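Local coordinates for protein succinylglutamate desuccinylase (Vibrio parahaemolyticus, PDB 2BCO) that probably hydrolyses N-succinylglutamate to succinate and glutamate, the last step of arginine breakdown by the succinyltransferase pathway, using one zinc ion per subunit, at residues A[4-16]-A[70-82]. Numbering follows the deposited sequence.
Sequences SLFRQSFLTDTLD and MELVDSIIKDIES
Leu11 and Asp74 bring the backbones closest, their CA atoms 5.6 Å apart, where the short helix 10-15 approaches helix 70-81 with an axial separation of 9.5 Å and an angle of 117° between their directions. The pairing illustrates how an acidic side chain of one helix can receive the N-terminal end of another. Asp74 carries its carboxylate to the first turn, CG anti to the backbone N (chi1 -175°), and OD1 accepts a nearly straight bond from Leu11 N at 3.0 Å, met on the anti side and well out of the carboxylate plane. Ser9, the N-cap residue, places OG 3.1 Å from the same Asp74 OD1 and also hydrogen-bonds through it to Thr12 OG1. A negative charge here would probably interact favourably with the helix dipole. Beside this polar junction, a water accepts from Phe10 N and donates to Asp74 O, linking the two backbones.

Apolar groups fill in around it. The side chains of Leu11 and selenomethionine Met70 cross at about a right angle, with Leu11 CD1 3.8 Å from Met70 CE. The Phe10 ring presents an edge to Val73 CG1, while its CD2 lies 3.8 Å from Ile77 CG1. Ile77 uses its other branch for Phe6, whose CE1 comes within 3.6 Å of CG2. Farther along, the extended Glu81 carries its carboxylate to the loop that precedes helix 10-15, where OE1 takes a 3.2 Å bond from Leu5 N and a weak one from Ser4 N, and OE2 lies in plane at the edge of the Phe6 ring.

The N-terminal segment thus packs against a helix of the zinc-dependent catalytic domain: Phe6, Phe10 and Ile77 all touch Leu42 of strand 41-45, Val73 and Ile77 reach Phe93 of strand 90-95, and Ile76 meets helix 235-245.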
loop_
_atom_site.group_PDB
_atom_site.type_symbol
_atom_site.label_atom_id
_atom_site.label_comp_id
_atom_site.label_asym_id
_atom_site.label_seq_id
_atom_site.Cartn_x
_atom_site.Cartn_y
_atom_site.Cartn_z
ATOM N N SER A 4 11.030 -20.501 15.116
ATOM C CA SER A 4 12.401 -21.045 15.334
ATOM C C SER A 4 13.419 -19.929 15.146
ATOM O O SER A 4 14.466 -19.914 15.788
ATOM C CB SER A 4 12.681 -22.178 14.341
ATOM O OG SER A 4 13.954 -22.758 14.565
ATOM N N LEU A 5 13.097 -18.996 14.259
ATOM C CA LEU A 5 13.971 -17.868 13.980
ATOM C C LEU A 5 13.568 -16.709 14.885
ATOM O O LEU A 5 14.369 -15.819 15.175
ATOM C CB LEU A 5 13.829 -17.456 12.511
ATOM C CG LEU A 5 14.972 -16.673 11.857
ATOM C CD1 LEU A 5 16.175 -17.583 11.692
ATOM C CD2 LEU A 5 14.527 -16.153 10.499
ATOM N N PHE A 6 12.315 -16.734 15.337
ATOM C CA PHE A 6 11.781 -15.684 16.196
ATOM C C PHE A 6 11.598 -16.122 17.642
ATOM O O PHE A 6 11.362 -17.294 17.932
ATOM C CB PHE A 6 10.434 -15.203 15.662
ATOM C CG PHE A 6 10.470 -14.796 14.221
ATOM C CD1 PHE A 6 10.027 -15.664 13.228
ATOM C CD2 PHE A 6 10.972 -13.553 13.849
ATOM C CE1 PHE A 6 10.085 -15.300 11.883
ATOM C CE2 PHE A 6 11.036 -13.180 12.515
ATOM C CZ PHE A 6 10.591 -14.056 11.524
ATOM N N ARG A 7 11.698 -15.157 18.547
ATOM C CA ARG A 7 11.525 -15.412 19.968
ATOM C C ARG A 7 10.067 -15.807 20.183
ATOM O O ARG A 7 9.770 -16.786 20.867
ATOM C CB ARG A 7 11.845 -14.147 20.764
ATOM C CG ARG A 7 11.673 -14.288 22.264
ATOM C CD ARG A 7 11.572 -12.922 22.930
ATOM N NE ARG A 7 10.454 -12.147 22.396
ATOM C CZ ARG A 7 10.032 -10.992 22.900
ATOM N NH1 ARG A 7 10.630 -10.468 23.961
ATOM N NH2 ARG A 7 9.009 -10.358 22.342
ATOM N N GLN A 8 9.166 -15.039 19.579
ATOM C CA GLN A 8 7.736 -15.296 19.685
ATOM C C GLN A 8 7.070 -15.252 18.306
ATOM O O GLN A 8 6.364 -16.185 17.930
ATOM C CB GLN A 8 7.097 -14.279 20.636
ATOM C CG GLN A 8 5.631 -14.542 20.946
ATOM C CD GLN A 8 5.224 -14.017 22.314
ATOM O OE1 GLN A 8 5.526 -12.876 22.672
ATOM N NE2 GLN A 8 4.523 -14.845 23.079
ATOM N N SER A 9 7.300 -14.170 17.563
ATOM C CA SER A 9 6.753 -14.007 16.215
ATOM C C SER A 9 7.417 -12.825 15.514
ATOM O O SER A 9 8.102 -12.013 16.142
ATOM C CB SER A 9 5.238 -13.788 16.258
ATOM O OG SER A 9 4.923 -12.488 16.720
ATOM N N PHE A 10 7.210 -12.723 14.204
ATOM C CA PHE A 10 7.801 -11.637 13.436
ATOM C C PHE A 10 7.371 -10.259 13.959
ATOM O O PHE A 10 8.203 -9.380 14.181
ATOM C CB PHE A 10 7.419 -11.794 11.965
ATOM C CG PHE A 10 8.032 -10.763 11.050
ATOM C CD1 PHE A 10 9.378 -10.435 11.148
ATOM C CD2 PHE A 10 7.265 -10.147 10.064
ATOM C CE1 PHE A 10 9.958 -9.515 10.271
ATOM C CE2 PHE A 10 7.831 -9.229 9.181
ATOM C CZ PHE A 10 9.181 -8.912 9.290
ATOM N N LEU A 11 6.073 -10.080 14.167
ATOM C CA LEU A 11 5.547 -8.812 14.644
ATOM C C LEU A 11 5.863 -8.528 16.118
ATOM O O LEU A 11 6.123 -7.383 16.487
ATOM C CB LEU A 11 4.033 -8.754 14.417
ATOM C CG LEU A 11 3.278 -7.549 14.992
ATOM C CD1 LEU A 11 3.845 -6.267 14.427
ATOM C CD2 LEU A 11 1.802 -7.678 14.663
ATOM N N THR A 12 5.831 -9.554 16.964
ATOM C CA THR A 12 6.123 -9.347 18.379
ATOM C C THR A 12 7.605 -9.043 18.589
ATOM O O THR A 12 7.950 -8.117 19.319
ATOM C CB THR A 12 5.720 -10.570 19.226
ATOM O OG1 THR A 12 4.300 -10.757 19.139
ATOM C CG2 THR A 12 6.092 -10.347 20.688
ATOM N N ASP A 13 8.482 -9.811 17.949
ATOM C CA ASP A 13 9.909 -9.555 18.091
ATOM C C ASP A 13 10.226 -8.157 17.575
ATOM O O ASP A 13 10.975 -7.408 18.205
ATOM C CB ASP A 13 10.741 -10.567 17.307
ATOM C CG ASP A 13 10.819 -11.922 17.988
ATOM O OD1 ASP A 13 11.791 -12.654 17.713
ATOM O OD2 ASP A 13 9.915 -12.266 18.781
ATOM N N THR A 14 9.654 -7.809 16.425
ATOM C CA THR A 14 9.889 -6.502 15.827
ATOM C C THR A 14 9.512 -5.389 16.795
ATOM O O THR A 14 10.198 -4.369 16.874
ATOM C CB THR A 14 9.079 -6.326 14.513
ATOM O OG1 THR A 14 9.550 -7.251 13.526
ATOM C CG2 THR A 14 9.236 -4.928 13.973
ATOM N N LEU A 15 8.428 -5.591 17.537
ATOM C CA LEU A 15 7.961 -4.590 18.490
ATOM C C LEU A 15 8.767 -4.518 19.786
ATOM O O LEU A 15 8.676 -3.531 20.511
ATOM C CB LEU A 15 6.475 -4.815 18.801
ATOM C CG LEU A 15 5.508 -3.963 17.960
ATOM C CD1 LEU A 15 6.014 -3.851 16.530
ATOM C CD2 LEU A 15 4.109 -4.561 17.989
ATOM N N ASP A 16 9.564 -5.547 20.066
ATOM C CA ASP A 16 10.379 -5.566 21.278
ATOM C C ASP A 16 11.796 -5.079 20.994
ATOM O O ASP A 16 12.555 -5.729 20.276
ATOM C CB ASP A 16 10.420 -6.976 21.875
ATOM C CG ASP A 16 11.256 -7.047 23.143
ATOM O OD1 ASP A 16 11.210 -6.089 23.943
ATOM O OD2 ASP A 16 11.947 -8.066 23.349
HETATM N N MSE A 70 -0.370 -5.766 9.507
HETATM C CA MSE A 70 0.769 -6.272 10.260
HETATM C C MSE A 70 0.386 -7.620 10.860
HETATM O O MSE A 70 1.189 -8.554 10.864
HETATM C CB MSE A 70 1.155 -5.287 11.372
HETATM C CG MSE A 70 1.369 -3.858 10.889
HETATM SE SE MSE A 70 1.987 -2.620 12.264
HETATM C CE MSE A 70 1.281 -3.527 13.829
ATOM N N GLU A 71 -0.848 -7.715 11.358
ATOM C CA GLU A 71 -1.346 -8.957 11.948
ATOM C C GLU A 71 -1.443 -10.035 10.873
ATOM O O GLU A 71 -1.075 -11.184 11.115
ATOM C CB GLU A 71 -2.731 -8.760 12.590
ATOM C CG GLU A 71 -2.788 -7.766 13.748
ATOM C CD GLU A 71 -3.908 -8.101 14.750
ATOM O OE1 GLU A 71 -4.794 -7.244 14.997
ATOM O OE2 GLU A 71 -3.894 -9.235 15.285
ATOM N N LEU A 72 -1.935 -9.663 9.687
ATOM C CA LEU A 72 -2.057 -10.624 8.580
ATOM C C LEU A 72 -0.679 -11.125 8.173
ATOM O O LEU A 72 -0.483 -12.321 7.955
ATOM C CB LEU A 72 -2.744 -9.989 7.363
ATOM C CG LEU A 72 -4.193 -9.540 7.566
ATOM C CD1 LEU A 72 -4.775 -9.098 6.230
ATOM C CD2 LEU A 72 -5.025 -10.695 8.171
ATOM N N VAL A 73 0.272 -10.204 8.065
ATOM C CA VAL A 73 1.637 -10.566 7.704
ATOM C C VAL A 73 2.202 -11.481 8.785
ATOM O O VAL A 73 2.851 -12.476 8.491
ATOM C CB VAL A 73 2.544 -9.307 7.571
ATOM C CG1 VAL A 73 4.013 -9.717 7.467
ATOM C CG2 VAL A 73 2.139 -8.506 6.331
ATOM N N ASP A 74 1.931 -11.153 10.041
ATOM C CA ASP A 74 2.435 -11.958 11.144
ATOM C C ASP A 74 1.955 -13.409 11.103
ATOM O O ASP A 74 2.710 -14.324 11.429
ATOM C CB ASP A 74 2.040 -11.332 12.475
ATOM C CG ASP A 74 2.635 -12.064 13.651
ATOM O OD1 ASP A 74 3.875 -12.048 13.797
ATOM O OD2 ASP A 74 1.858 -12.661 14.425
ATOM N N SER A 75 0.700 -13.615 10.714
ATOM C CA SER A 75 0.131 -14.961 10.617
ATOM C C SER A 75 0.657 -15.706 9.387
ATOM O O SER A 75 0.773 -16.935 9.401
ATOM C CB SER A 75 -1.394 -14.893 10.562
ATOM O OG SER A 75 -1.908 -14.247 11.718
ATOM N N ILE A 76 0.969 -14.964 8.326
ATOM C CA ILE A 76 1.515 -15.577 7.119
ATOM C C ILE A 76 2.929 -16.082 7.417
ATOM O O ILE A 76 3.305 -17.177 6.995
ATOM C CB ILE A 76 1.513 -14.568 5.933
ATOM C CG1 ILE A 76 0.093 -14.491 5.354
ATOM C CG2 ILE A 76 2.510 -14.977 4.855
ATOM C CD1 ILE A 76 -0.121 -13.377 4.373
ATOM N N ILE A 77 3.703 -15.294 8.158
ATOM C CA ILE A 77 5.060 -15.691 8.518
ATOM C C ILE A 77 4.980 -16.956 9.380
ATOM O O ILE A 77 5.725 -17.916 9.182
ATOM C CB ILE A 77 5.785 -14.588 9.337
ATOM C CG1 ILE A 77 5.855 -13.282 8.535
ATOM C CG2 ILE A 77 7.172 -15.071 9.743
ATOM C CD1 ILE A 77 6.618 -13.386 7.252
ATOM N N LYS A 78 4.061 -16.951 10.334
ATOM C CA LYS A 78 3.884 -18.090 11.219
ATOM C C LYS A 78 3.503 -19.357 10.453
ATOM O O LYS A 78 3.975 -20.449 10.778
ATOM C CB LYS A 78 2.817 -17.766 12.268
ATOM C CG LYS A 78 2.625 -18.832 13.338
ATOM C CD LYS A 78 1.685 -18.338 14.430
ATOM C CE LYS A 78 2.232 -17.082 15.110
ATOM N NZ LYS A 78 1.311 -16.541 16.150
ATOM N N ASP A 79 2.656 -19.215 9.434
ATOM C CA ASP A 79 2.231 -20.371 8.649
ATOM C C ASP A 79 3.325 -20.858 7.705
ATOM O O ASP A 79 3.441 -22.056 7.448
ATOM C CB ASP A 79 0.948 -20.057 7.868
ATOM C CG ASP A 79 -0.267 -19.911 8.779
ATOM O OD1 ASP A 79 -0.188 -20.333 9.955
ATOM O OD2 ASP A 79 -1.307 -19.387 8.325
ATOM N N ILE A 80 4.127 -19.936 7.189
ATOM C CA ILE A 80 5.218 -20.313 6.300
ATOM C C ILE A 80 6.270 -21.078 7.103
ATOM O O ILE A 80 6.850 -22.055 6.621
ATOM C CB ILE A 80 5.893 -19.070 5.669
ATOM C CG1 ILE A 80 4.935 -18.392 4.689
ATOM C CG2 ILE A 80 7.195 -19.472 4.981
ATOM C CD1 ILE A 80 5.467 -17.107 4.107
ATOM N N GLU A 81 6.513 -20.633 8.331
ATOM C CA GLU A 81 7.513 -21.268 9.183
ATOM C C GLU A 81 7.088 -22.651 9.654
ATOM O O GLU A 81 7.934 -23.486 9.951
ATOM C CB GLU A 81 7.820 -20.389 10.397
ATOM C CG GLU A 81 9.305 -20.242 10.675
ATOM C CD GLU A 81 9.595 -19.433 11.925
ATOM O OE1 GLU A 81 10.755 -18.980 12.077
ATOM O OE2 GLU A 81 8.674 -19.257 12.757
ATOM N N SER A 82 5.782 -22.890 9.721
ATOM C CA SER A 82 5.265 -24.186 10.148
ATOM C C SER A 82 4.979 -25.091 8.948
ATOM O O SER A 82 4.505 -26.215 9.115
ATOM C CB SER A 82 3.983 -24.009 10.969
ATOM O OG SER A 82 2.932 -23.486 10.177
HETATM O O HOH W 1 5.632 -14.668 12.611
#